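Local coordinates for protein heme peroxidase (Bacteroides thetaiotaomicron, PDB 2GVK) that probably uses a bound heme and hydrogen peroxide to oxidise dyes and other organic substrates, as a dye-decolorizing (DyP-type) peroxidase, at residues V25-Y30 with L110-A115; D44-F49 with C67-G72; A51-M56 with F122-I127. One frame throughout, in Å; residues are numbered along the deposited sequence. Where two conformers were deposited one is given.

In the fold
The three contacts trace one ferredoxin-like unit from its sheet outward, and all are buried. Contact 1, its centre about 10 Å from the centre of the chain, joins neighbouring strands and is the one built on hydrogen bonds. Contact 2, its centre about 16 Å from the chain's centre, lays helix 38-59 against strand 66-72, which pairs with strand 109-115 of contact 1. Contact 3, with its centre about 20 Å from the centre of the chain, sets the same helix beside helix 118-131. Contacts 1 and 3 both touch the second subunit and contact 3 a third, whereas no other chain touches contact 2. Neither helix contact has a hydrogen bond between its segments: sulfur, selenium and aromatic rings take over.

Contact 1: residues V25-Y30 with L110-A115; sequences VIFIVY and LFHIRA
Ile26 faces Ile113 and Ile28 faces Phe111 across adjoining antiparallel strands, each couple forming a hydrogen-bonded pair closed by two backbone bonds. Ile26 N to Ile113 O measures 2.8 Å, and Ile28 N to Phe111 O is 2.9 Å with an N-H...O angle of 174°; the two return bonds, from Ile113 N and Phe111 N, are also nearly straight. Between these rings of bonds lies the non-hydrogen-bonded pair of Phe27 and His112, where a CA-H...O contact joins Phe27 CA to Phe111 O at 3.5 Å.

The aromatic contacts differ on the two faces of the sheet. Phe27 and His112 lie side by side, with planes only 8° apart but slid so far that the rings barely overlap; Phe27 CE1 comes within 3.3 Å of His112 CD2. His112 holds CG anti to its own N (chi1 174°) whereas Phe27 holds it anti to the carbonyl carbon, and together these choices bring the two rings alongside. Across the sheet, Tyr30 and Phe111 meet edge to edge, Tyr30 CD2 being 3.8 Å from Phe111 CE2, while Ile28 CG2 lies over the centre of the tyrosine ring.

Among apolar touches, Ile26 CB stands 4.2 Å from Ile113 CB, and Val29 CG2 is 3.9 Å from Leu110 CD1. Beyond the face of Phe27, Tyr262 stacks on that ring and Tyr266 OH bonds His112 ND1.

The chemistry implies a division of labour: backbone bonds fix the register, the face bearing Ile26, Phe111 and Ile113 packs on helix 118-131, and the opposite face holds an imidazole whose rotation the ND1 bond would limit, with the Phe27 ring alongside.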
loop_
_atom_site.group_PDB
_atom_site.type_symbol
_atom_site.label_atom_id
_atom_site.label_comp_id
_atom_site.label_asym_id
_atom_site.label_seq_id
_atom_site.Cartn_x
_atom_site.Cartn_y
_atom_site.Cartn_z
ATOM N N VAL A 25 -3.309 -8.877 17.356
ATOM C CA VAL A 25 -4.336 -8.874 18.399
ATOM C C VAL A 25 -3.753 -9.086 19.779
ATOM O O VAL A 25 -2.811 -9.807 19.951
ATOM C CB VAL A 25 -5.446 -9.975 18.120
ATOM C CG1 VAL A 25 -4.865 -11.362 18.192
ATOM C CG2 VAL A 25 -6.617 -9.833 19.095
ATOM N N ILE A 26 -4.333 -8.388 20.753
ATOM C CA ILE A 26 -4.031 -8.598 22.149
ATOM C C ILE A 26 -5.318 -8.938 22.854
ATOM O O ILE A 26 -6.337 -8.248 22.677
ATOM C CB ILE A 26 -3.427 -7.346 22.823
ATOM C CG1 ILE A 26 -2.096 -6.979 22.188
ATOM C CG2 ILE A 26 -3.241 -7.612 24.306
ATOM C CD1 ILE A 26 -1.457 -5.749 22.773
ATOM N N PHE A 27 -5.322 -10.065 23.546
ATOM C CA PHE A 27 -6.446 -10.449 24.440
ATOM C C PHE A 27 -5.968 -10.328 25.883
ATOM O O PHE A 27 -5.033 -11.026 26.291
ATOM C CB PHE A 27 -6.904 -11.895 24.210
ATOM C CG PHE A 27 -7.320 -12.198 22.800
ATOM C CD1 PHE A 27 -8.613 -11.983 22.388
ATOM C CD2 PHE A 27 -6.438 -12.832 21.924
ATOM C CE1 PHE A 27 -9.012 -12.357 21.109
ATOM C CE2 PHE A 27 -6.830 -13.173 20.665
ATOM C CZ PHE A 27 -8.136 -12.965 20.274
ATOM N N ILE A 28 -6.605 -9.455 26.654
ATOM C CA ILE A 28 -6.282 -9.306 28.072
ATOM C C ILE A 28 -7.505 -9.594 28.945
ATOM O O ILE A 28 -8.564 -9.028 28.739
ATOM C CB ILE A 28 -5.774 -7.884 28.382
ATOM C CG1 ILE A 28 -4.399 -7.668 27.758
ATOM C CG2 ILE A 28 -5.699 -7.672 29.840
ATOM C CD1 ILE A 28 -3.950 -6.232 27.767
ATOM N N VAL A 29 -7.337 -10.494 29.915
ATOM C CA VAL A 29 -8.338 -10.734 30.916
ATOM C C VAL A 29 -7.767 -10.331 32.265
ATOM O O VAL A 29 -6.673 -10.760 32.646
ATOM C CB VAL A 29 -8.787 -12.208 30.945
ATOM C CG1 VAL A 29 -9.757 -12.462 32.086
ATOM C CG2 VAL A 29 -9.422 -12.573 29.624
ATOM N N TYR A 30 -8.489 -9.449 32.942
ATOM C CA TYR A 30 -8.121 -8.954 34.252
ATOM C C TYR A 30 -9.101 -9.454 35.300
ATOM O O TYR A 30 -10.299 -9.574 35.029
ATOM C CB TYR A 30 -8.203 -7.437 34.276
ATOM C CG TYR A 30 -7.099 -6.679 33.573
ATOM C CD1 TYR A 30 -5.800 -6.777 33.998
ATOM C CD2 TYR A 30 -7.407 -5.665 32.664
ATOM C CE1 TYR A 30 -4.793 -5.961 33.460
ATOM C CE2 TYR A 30 -6.413 -4.859 32.123
ATOM C CZ TYR A 30 -5.112 -5.020 32.525
ATOM O OH TYR A 30 -4.129 -4.187 32.044
ATOM N N LEU A 110 -12.538 -8.049 30.133
ATOM C CA LEU A 110 -11.904 -8.473 28.885
ATOM C C LEU A 110 -11.640 -7.284 27.984
ATOM O O LEU A 110 -12.526 -6.459 27.757
ATOM C CB LEU A 110 -12.798 -9.475 28.125
ATOM C CG LEU A 110 -12.340 -9.837 26.681
ATOM C CD1 LEU A 110 -11.101 -10.697 26.672
ATOM C CD2 LEU A 110 -13.466 -10.517 25.926
ATOM N N PHE A 111 -10.415 -7.204 27.469
ATOM C CA PHE A 111 -10.090 -6.266 26.394
ATOM C C PHE A 111 -9.615 -7.045 25.205
ATOM O O PHE A 111 -8.713 -7.894 25.322
ATOM C CB PHE A 111 -9.009 -5.245 26.846
ATOM C CG PHE A 111 -9.474 -4.312 27.912
ATOM C CD1 PHE A 111 -10.289 -3.251 27.607
ATOM C CD2 PHE A 111 -9.132 -4.522 29.247
ATOM C CE1 PHE A 111 -10.732 -2.386 28.594
ATOM C CE2 PHE A 111 -9.578 -3.640 30.246
ATOM C CZ PHE A 111 -10.369 -2.589 29.917
ATOM N N HIS A 112 -10.255 -6.792 24.059
ATOM C CA HIS A 112 -9.907 -7.426 22.799
ATOM C C HIS A 112 -9.456 -6.311 21.857
ATOM O O HIS A 112 -10.268 -5.506 21.395
ATOM C CB HIS A 112 -11.121 -8.191 22.264
ATOM C CG HIS A 112 -10.932 -8.784 20.897
ATOM N ND1 HIS A 112 -11.997 -9.014 20.033
ATOM C CD2 HIS A 112 -9.832 -9.245 20.267
ATOM C CE1 HIS A 112 -11.544 -9.574 18.929
ATOM N NE2 HIS A 112 -10.231 -9.706 19.030
ATOM N N ILE A 113 -8.131 -6.253 21.621
ATOM C CA ILE A 113 -7.497 -5.147 20.932
ATOM C C ILE A 113 -6.925 -5.648 19.607
ATOM O O ILE A 113 -6.168 -6.605 19.589
ATOM C CB ILE A 113 -6.329 -4.544 21.779
ATOM C CG1 ILE A 113 -6.700 -4.470 23.254
ATOM C CG2 ILE A 113 -5.950 -3.178 21.245
ATOM C CD1 ILE A 113 -5.594 -3.914 24.162
ATOM N N ARG A 114 -7.295 -4.973 18.517
ATOM C CA ARG A 114 -6.944 -5.367 17.128
ATOM C C ARG A 114 -6.410 -4.152 16.357
ATOM O O ARG A 114 -6.983 -3.087 16.449
ATOM C CB ARG A 114 -8.209 -5.871 16.393
ATOM C CG ARG A 114 -8.778 -7.152 16.900
ATOM C CD ARG A 114 -10.083 -7.514 16.190
ATOM N NE ARG A 114 -11.240 -6.871 16.831
ATOM C CZ ARG A 114 -12.513 -7.237 16.627
ATOM N NH1 ARG A 114 -12.797 -8.247 15.818
ATOM N NH2 ARG A 114 -13.497 -6.608 17.273
ATOM N N ALA A 115 -5.395 -4.360 15.499
ATOM C CA ALA A 115 -4.946 -3.318 14.584
ATOM C C ALA A 115 -4.032 -3.883 13.524
ATOM O O ALA A 115 -3.489 -4.986 13.668
ATOM C CB ALA A 115 -4.237 -2.214 15.335
#

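Contact 2: residues D44-F49 with C67-G72; sequences DVCANF and CTMGFG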
loop_
_atom_site.group_PDB
_atom_site.type_symbol
_atom_site.label_atom_id
_atom_site.label_comp_id
_atom_site.label_asym_id
_atom_site.label_seq_id
_atom_site.Cartn_x
_atom_site.Cartn_y
_atom_site.Cartn_z
ATOM N N ASP A 44 -13.565 5.128 35.131
ATOM C CA ASP A 44 -12.744 6.089 34.324
ATOM C C ASP A 44 -12.481 5.528 32.954
ATOM O O ASP A 44 -12.578 6.225 31.957
ATOM C CB ASP A 44 -11.399 6.393 34.996
ATOM C CG ASP A 44 -10.508 7.338 34.137
ATOM O OD1 ASP A 44 -10.874 8.538 34.003
ATOM O OD2 ASP A 44 -9.457 6.881 33.599
ATOM N N VAL A 45 -12.145 4.250 32.894
ATOM C CA VAL A 45 -11.928 3.607 31.593
ATOM C C VAL A 45 -13.252 3.555 30.793
ATOM O O VAL A 45 -13.282 3.890 29.616
ATOM C CB VAL A 45 -11.331 2.187 31.738
ATOM C CG1 VAL A 45 -11.305 1.480 30.395
ATOM C CG2 VAL A 45 -9.941 2.253 32.308
ATOM N N CYS A 46 -14.351 3.174 31.454
ATOM C CA CYS A 46 -15.669 3.160 30.791
ATOM C C CYS A 46 -15.986 4.527 30.187
ATOM O O CYS A 46 -16.430 4.625 29.032
ATOM C CB CYS A 46 -16.787 2.779 31.766
ATOM S SG CYS A 46 -16.727 1.118 32.393
ATOM N N ALA A 47 -15.781 5.575 30.983
ATOM C CA ALA A 47 -16.103 6.928 30.575
ATOM C C ALA A 47 -15.262 7.398 29.390
ATOM O O ALA A 47 -15.739 8.185 28.561
ATOM C CB ALA A 47 -15.919 7.873 31.741
ATOM N N ASN A 48 -14.025 6.922 29.314
ATOM C CA ASN A 48 -13.075 7.422 28.344
ATOM C C ASN A 48 -12.782 6.458 27.200
ATOM O O ASN A 48 -11.955 6.760 26.310
ATOM C CB ASN A 48 -11.790 7.791 29.068
ATOM C CG ASN A 48 -11.952 9.016 29.908
ATOM O OD1 ASN A 48 -12.266 10.102 29.388
ATOM N ND2 ASN A 48 -11.811 8.863 31.211
ATOM N N PHE A 49 -13.485 5.340 27.182
ATOM C CA PHE A 49 -13.191 4.249 26.225
ATOM C C PHE A 49 -13.374 4.663 24.770
ATOM O O PHE A 49 -12.476 4.479 23.958
ATOM C CB PHE A 49 -14.058 3.037 26.530
ATOM C CG PHE A 49 -13.618 1.775 25.817
ATOM C CD1 PHE A 49 -12.423 1.152 26.143
ATOM C CD2 PHE A 49 -14.405 1.215 24.846
ATOM C CE1 PHE A 49 -12.044 -0.030 25.511
ATOM C CE2 PHE A 49 -14.033 0.047 24.230
ATOM C CZ PHE A 49 -12.836 -0.558 24.550
ATOM N N CYS A 67 -10.963 -1.840 19.686
ATOM C CA CYS A 67 -10.917 -2.453 20.990
ATOM C C CYS A 67 -12.340 -2.653 21.472
ATOM O O CYS A 67 -13.193 -1.789 21.276
ATOM C CB CYS A 67 -10.149 -1.614 22.008
ATOM S SG CYS A 67 -9.829 -2.483 23.573
ATOM N N THR A 68 -12.600 -3.806 22.056
ATOM C CA THR A 68 -13.855 -4.044 22.758
ATOM C C THR A 68 -13.561 -4.321 24.226
ATOM O O THR A 68 -12.475 -4.832 24.576
ATOM C CB THR A 68 -14.627 -5.211 22.165
ATOM O OG1 THR A 68 -13.888 -6.399 22.346
ATOM C CG2 THR A 68 -14.869 -5.005 20.723
HETATM N N MSE A 69 -14.522 -3.953 25.083
HETATM C CA MSE A 69 -14.414 -4.083 26.513
HETATM C C MSE A 69 -15.637 -4.814 27.030
HETATM O O MSE A 69 -16.767 -4.417 26.751
HETATM C CB MSE A 69 -14.361 -2.698 27.140
HETATM C CG MSE A 69 -14.258 -2.691 28.656
HETATM SE SE MSE A 69 -14.262 -0.862 29.349
HETATM C CE MSE A 69 -13.870 -1.287 31.206
ATOM N N GLY A 70 -15.408 -5.865 27.807
ATOM C CA GLY A 70 -16.485 -6.657 28.359
ATOM C C GLY A 70 -16.314 -6.922 29.835
ATOM O O GLY A 70 -15.198 -6.848 30.374
ATOM N N PHE A 71 -17.421 -7.292 30.472
ATOM C CA PHE A 71 -17.475 -7.537 31.917
ATOM C C PHE A 71 -17.958 -8.937 32.245
ATOM O O PHE A 71 -18.967 -9.393 31.707
ATOM C CB PHE A 71 -18.427 -6.521 32.591
ATOM C CG PHE A 71 -18.090 -5.101 32.300
ATOM C CD1 PHE A 71 -18.507 -4.508 31.132
ATOM C CD2 PHE A 71 -17.284 -4.378 33.155
ATOM C CE1 PHE A 71 -18.135 -3.207 30.818
ATOM C CE2 PHE A 71 -16.926 -3.040 32.842
ATOM C CZ PHE A 71 -17.355 -2.479 31.693
ATOM N N GLY A 72 -17.297 -9.571 33.217
ATOM C CA GLY A 72 -17.724 -10.866 33.738
ATOM C C GLY A 72 -19.002 -10.740 34.559
ATOM O O GLY A 72 -19.379 -9.653 34.977
#
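Phe49 and Met69 carry this helix-to-strand contact: the extended selenomethionine lies across the phenylalanine ring. Phe49 sends its ring toward the strand with CG anti to the backbone N (chi1 -167°). In Met69 all three torsions lie near 180°, and its chain therefore runs along one face of that ring: CB sits 4.0 Å from the Phe49 centroid in a CH-pi contact, and SE follows over the same face at 4.5 Å from that centroid. Extension also carries the terminal methyl past the ring and up against the preceding turn of the helix, where Met69 CE is 3.9 Å from Val45 CG1 and equally far from Cys46 SG.

Two cysteines meet rings at the edge rather than over the face. Cys67 SG, anti to its backbone N, is brought to the edge of the ring, 3.7 Å from Phe49 CZ and 77° off the ring normal. Cys46 SG does the same to the other phenylalanine, 3.7 Å from Phe71 CZ and close to the plane of that ring. Phe49 CZ also touches the strand backbone, at 3.5 Å from Cys67 O, but no hydrogen bond links the two segments.

Leu312 of helix 309-315 packs on all four of Cys46, Phe49, Met69 and Phe71, and Phe80 meets Phe71 edge-to-face. Helix 38-59 thus packs on the strand that follows it, as in a split beta-alpha-beta crossover: strands 24-32 and 66-72 run parallel with 109-115 between them, the topology of the ferredoxin-like half of the dimeric alpha+beta barrel fold.

Contact 3: residues A51-M56 with F122-I127; sequences AMIRSM and FEFASI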
loop_
_atom_site.group_PDB
_atom_site.type_symbol
_atom_site.label_atom_id
_atom_site.label_comp_id
_atom_site.label_asym_id
_atom_site.label_seq_id
_atom_site.Cartn_x
_atom_site.Cartn_y
_atom_site.Cartn_z
ATOM N N ALA A 51 -13.413 7.668 23.628
ATOM C CA ALA A 51 -12.395 8.710 23.379
ATOM C C ALA A 51 -11.020 8.102 23.035
ATOM O O ALA A 51 -10.297 8.609 22.174
ATOM C CB ALA A 51 -12.267 9.621 24.586
HETATM N N MSE A 52 -10.650 7.032 23.737
HETATM C CA MSE A 52 -9.386 6.363 23.473
HETATM C C MSE A 52 -9.388 5.761 22.060
HETATM O O MSE A 52 -8.382 5.822 21.349
HETATM C CB MSE A 52 -9.130 5.282 24.503
HETATM C CG MSE A 52 -8.854 5.820 25.915
HETATM SE SE MSE A 52 -8.719 4.379 27.223
HETATM C CE MSE A 52 -7.125 3.464 26.454
ATOM N N ILE A 53 -10.529 5.188 21.656
ATOM C CA ILE A 53 -10.676 4.657 20.313
ATOM C C ILE A 53 -10.653 5.786 19.292
ATOM O O ILE A 53 -9.977 5.673 18.251
ATOM C CB ILE A 53 -11.969 3.816 20.175
ATOM C CG1 ILE A 53 -11.878 2.582 21.084
ATOM C CG2 ILE A 53 -12.212 3.424 18.713
ATOM C CD1 ILE A 53 -13.186 1.845 21.265
ATOM N N ARG A 54 -11.347 6.893 19.588
ATOM C CA ARG A 54 -11.338 8.061 18.683
ATOM C C ARG A 54 -9.927 8.546 18.446
ATOM O O ARG A 54 -9.579 8.918 17.352
ATOM C CB ARG A 54 -12.176 9.213 19.251
ATOM C CG ARG A 54 -13.631 9.141 18.948
ATOM C CD ARG A 54 -14.320 10.491 19.224
ATOM N NE ARG A 54 -14.431 10.768 20.660
ATOM C CZ ARG A 54 -15.338 10.208 21.471
ATOM N NH1 ARG A 54 -16.231 9.353 20.993
ATOM N NH2 ARG A 54 -15.359 10.513 22.760
ATOM N N SER A 55 -9.142 8.612 19.515
ATOM C CA SER A 55 -7.768 9.067 19.422
ATOM C C SER A 55 -6.957 8.192 18.455
ATOM O O SER A 55 -6.325 8.700 17.503
ATOM C CB SER A 55 -7.125 9.082 20.809
ATOM O OG SER A 55 -5.762 9.464 20.736
HETATM N N MSE A 56 -7.049 6.880 18.627
HETATM C CA MSE A 56 -6.316 5.955 17.773
HETATM C C MSE A 56 -6.726 6.092 16.320
HETATM O O MSE A 56 -5.887 6.069 15.438
HETATM C CB MSE A 56 -6.534 4.524 18.204
HETATM C CG MSE A 56 -6.074 4.209 19.573
HETATM SE SE MSE A 56 -4.168 4.530 19.864
HETATM C CE MSE A 56 -3.491 3.547 18.474
ATOM N N PHE A 122 -0.358 -2.190 21.460
ATOM C CA PHE A 122 0.455 -1.931 22.648
ATOM C C PHE A 122 0.153 -0.564 23.224
ATOM O O PHE A 122 -0.003 -0.420 24.413
ATOM C CB PHE A 122 1.968 -2.031 22.337
ATOM C CG PHE A 122 2.827 -1.367 23.356
ATOM C CD1 PHE A 122 3.076 -1.977 24.567
ATOM C CD2 PHE A 122 3.315 -0.074 23.150
ATOM C CE1 PHE A 122 3.809 -1.337 25.533
ATOM C CE2 PHE A 122 4.082 0.561 24.113
ATOM C CZ PHE A 122 4.302 -0.063 25.317
ATOM N N GLU A 123 0.067 0.437 22.375
ATOM C CA GLU A 123 -0.172 1.799 22.836
ATOM C C GLU A 123 -1.458 1.863 23.682
ATOM O O GLU A 123 -1.461 2.367 24.818
ATOM C CB GLU A 123 -0.269 2.747 21.624
ATOM C CG GLU A 123 -0.698 4.170 21.952
ATOM C CD GLU A 123 0.417 5.001 22.460
ATOM O OE1 GLU A 123 1.415 4.422 22.961
ATOM O OE2 GLU A 123 0.344 6.246 22.300
ATOM N N PHE A 124 -2.532 1.347 23.131
ATOM C CA PHE A 124 -3.820 1.341 23.799
ATOM C C PHE A 124 -3.741 0.549 25.112
ATOM O O PHE A 124 -4.183 1.011 26.154
ATOM C CB PHE A 124 -4.869 0.721 22.865
ATOM C CG PHE A 124 -6.312 1.013 23.268
ATOM C CD1 PHE A 124 -6.949 0.223 24.194
ATOM C CD2 PHE A 124 -7.023 2.084 22.685
ATOM C CE1 PHE A 124 -8.274 0.456 24.530
ATOM C CE2 PHE A 124 -8.322 2.311 23.009
ATOM C CZ PHE A 124 -8.964 1.492 23.924
ATOM N N ALA A 125 -3.144 -0.632 25.050
ATOM C CA ALA A 125 -3.030 -1.465 26.213
ATOM C C ALA A 125 -2.204 -0.809 27.332
ATOM O O ALA A 125 -2.507 -0.987 28.499
ATOM C CB ALA A 125 -2.443 -2.833 25.832
ATOM N N SER A 126 -1.171 -0.049 26.968
ATOM C CA SER A 126 -0.337 0.607 27.958
ATOM C C SER A 126 -1.134 1.687 28.699
ATOM O O SER A 126 -0.956 1.883 29.897
ATOM C CB SER A 126 0.936 1.199 27.310
ATOM O OG SER A 126 0.654 2.369 26.566
ATOM N N ILE A 127 -2.024 2.361 27.988
ATOM C CA ILE A 127 -2.842 3.385 28.609
ATOM C C ILE A 127 -3.856 2.728 29.570
ATOM O O ILE A 127 -4.066 3.219 30.668
ATOM C CB ILE A 127 -3.515 4.269 27.558
ATOM C CG1 ILE A 127 -2.431 5.088 26.807
ATOM C CG2 ILE A 127 -4.520 5.196 28.209
ATOM C CD1 ILE A 127 -2.881 5.657 25.504
#
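Met52, a selenomethionine, places its terminal methyl almost squarely on the axis of the Phe124 ring: CE is 3.6 Å from the centroid and only 9° off the normal. This CH-pi contact joins the two helices of a ferredoxin-like unit, 38-59 and 118-131, whose segments run roughly antiparallel at 151°. The axes of the two segments come no nearer than 11.2 Å, a separation bridged by long side chains.

The methyl reaches the ring through a bend at the end of the chain. With chi3 at 63°, Met52 turns CE inward, so that the methyl and not the selenium takes the central place; SE makes an oblique Met-aromatic contact, 4.9 Å from the Phe124 centroid. The same methyl also packs on a branch of Ile127, Met52 CE lying 3.6 Å from Ile127 CG2. Nearer the helix, Met52 CB presses on the rim of the ring, 3.4 Å from Phe124 CE2.

Phe124 keeps CG anti to its backbone N, which swings the ring across the gap to the opposing helix. There its edge meets two further residues of that helix. Ile53 N lies in the ring plane, 3.9 Å from Phe124 CE2, and Met56 CG approaches the neighbouring rim atom Phe124 CD2 at the same distance. Phe65 brings another ring against this phenylalanine.

Although far from the centre of the chain, the contact is buried in the assembly, and two other subunits lie against its helices. Glu123 OE2 forms a salt bridge with Arg59 and OE1 a hydrogen bond with Tyr147 OH of the second subunit; Arg54 forms a salt bridge with Asp166 of the third. The aliphatic part of Glu123 is used too: Met56, folded at both chi2 and chi3, sets its SE 4.1 Å from Glu123 CG.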